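Side-chain contact in [Ribosomal protein bS18]-alanine N-acetyltransferase (Escherichia coli O157:H7, PDB 5ISV), which probably acetylates the N-terminal alanine of ribosomal protein bS18, using acetyl-CoA as the acetyl donor: residues M51-I56 with R82-H87. Numbering follows the deposited sequence.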
# COMPACT_ATOMS: atom_id res chain seq x y z
N MET A 51 11.41 12.92 1.45
CA MET A 51 10.47 11.82 1.30
C MET A 51 10.51 11.29 -0.13
O MET A 51 10.46 12.07 -1.07
CB MET A 51 9.08 12.30 1.63
CG MET A 51 8.09 11.12 1.74
SD MET A 51 6.34 11.55 1.92
CE MET A 51 6.37 12.35 3.52
N ALA A 52 10.64 9.97 -0.25
CA ALA A 52 10.73 9.32 -1.54
C ALA A 52 9.53 8.42 -1.89
O ALA A 52 9.25 8.18 -3.07
CB ALA A 52 12.03 8.54 -1.62
N ALA A 53 8.84 7.91 -0.87
CA ALA A 53 7.67 7.03 -1.09
C ALA A 53 6.80 7.07 0.16
O ALA A 53 7.23 7.41 1.25
CB ALA A 53 8.15 5.62 -1.39
N PHE A 54 5.52 6.69 -0.02
CA PHE A 54 4.62 6.55 1.13
C PHE A 54 3.63 5.40 0.84
O PHE A 54 3.45 5.04 -0.30
CB PHE A 54 3.81 7.84 1.38
CG PHE A 54 2.87 8.20 0.27
CD1 PHE A 54 1.59 7.60 0.20
CD2 PHE A 54 3.22 9.06 -0.74
CE1 PHE A 54 0.78 7.88 -0.85
CE2 PHE A 54 2.38 9.36 -1.77
CZ PHE A 54 1.14 8.76 -1.83
N ALA A 55 3.08 4.90 1.95
CA ALA A 55 2.04 3.83 1.87
C ALA A 55 0.99 4.15 2.91
O ALA A 55 1.26 4.33 4.07
CB ALA A 55 2.65 2.49 2.12
N ILE A 56 -0.27 4.13 2.46
CA ILE A 56 -1.45 4.46 3.30
C ILE A 56 -2.25 3.16 3.46
O ILE A 56 -2.74 2.60 2.47
CB ILE A 56 -2.30 5.50 2.60
CG1 ILE A 56 -1.57 6.73 2.13
CG2 ILE A 56 -3.53 5.89 3.45
CD1 ILE A 56 -0.94 7.51 3.23
N ARG A 82 9.20 -1.96 -2.74
CA ARG A 82 9.42 -3.23 -1.98
C ARG A 82 9.82 -3.01 -0.57
O ARG A 82 9.36 -3.72 0.31
CB ARG A 82 10.53 -4.13 -2.55
CG ARG A 82 10.13 -4.99 -3.66
CD ARG A 82 11.33 -5.71 -4.25
NE ARG A 82 10.94 -6.50 -5.39
CZ ARG A 82 10.46 -7.75 -5.33
NH1 ARG A 82 10.34 -8.40 -4.17
NH2 ARG A 82 10.12 -8.35 -6.45
N ALA A 83 10.79 -2.10 -0.36
CA ALA A 83 11.28 -1.90 1.00
C ALA A 83 10.12 -1.48 1.90
O ALA A 83 10.01 -1.95 3.02
CB ALA A 83 12.44 -0.90 1.04
N LEU A 84 9.31 -0.56 1.39
CA LEU A 84 8.24 0.00 2.15
C LEU A 84 7.12 -1.07 2.40
O LEU A 84 6.65 -1.24 3.53
CB LEU A 84 7.73 1.21 1.41
CG LEU A 84 6.75 2.09 2.13
CD1 LEU A 84 7.22 2.55 3.49
CD2 LEU A 84 6.40 3.31 1.26
N LEU A 85 6.82 -1.87 1.38
CA LEU A 85 5.86 -2.96 1.52
C LEU A 85 6.33 -4.02 2.48
O LEU A 85 5.59 -4.48 3.31
CB LEU A 85 5.60 -3.56 0.17
CG LEU A 85 4.71 -2.68 -0.69
CD1 LEU A 85 4.92 -3.11 -2.14
CD2 LEU A 85 3.21 -2.73 -0.29
N GLU A 86 7.61 -4.40 2.39
CA GLU A 86 8.17 -5.37 3.32
C GLU A 86 8.09 -4.90 4.79
O GLU A 86 7.75 -5.70 5.69
CB GLU A 86 9.61 -5.75 2.86
CG GLU A 86 9.62 -6.56 1.54
CD GLU A 86 10.97 -6.75 0.81
OE1 GLU A 86 11.94 -5.98 1.05
OE2 GLU A 86 11.07 -7.67 -0.05
N HIS A 87 8.36 -3.62 5.00
CA HIS A 87 8.25 -3.00 6.32
C HIS A 87 6.79 -3.12 6.83
O HIS A 87 6.55 -3.54 7.97
CB HIS A 87 8.72 -1.53 6.28
CG HIS A 87 8.73 -0.89 7.62
ND1 HIS A 87 9.82 -0.93 8.45
CD2 HIS A 87 7.76 -0.22 8.29
CE1 HIS A 87 9.53 -0.32 9.59
NE2 HIS A 87 8.29 0.13 9.51
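Leu84 reaches from its helix onto the strand between Ala53 and Ala55, a compact example of how one branched side chain can fill the gap between a helix and a strand. Its CG stands anti to the backbone N (chi1 -170°), and the next torsion leaves CD2 extended, roughly anti to CA, so that this methyl leads toward the strand. There CD2 lies 3.9 Å from Ala53 CB and equally 3.9 Å from Ala55 CB, the two methyls that point toward the helix. Between them it settles over the backbone of Phe54, 3.5 Å from that residue's carbonyl carbon, C. The phenyl ring of Phe54 leaves by the opposite face of the sheet, so Phe54 meets the leucine through its main chain alone. With alanines on this face, the axes of 51-56 and 82-87 approach to 8.9 Å and cross at -35°, running in roughly the same direction. The side-chain contacts are apolar, and all four touching residues are buried. In this GNAT fold the contact joins helix 80-94 to strand 50-60, beside a classic beta bulge where Ala52 and Ala53 both face Leu45. Leu84 also touches Phe43 of strand 43-47, Ala53 packs on Val71 of strand 63-71, a predicted acetyl-CoA-binding residue, and on the other face of the sheet Phe54 touches helix 12-22.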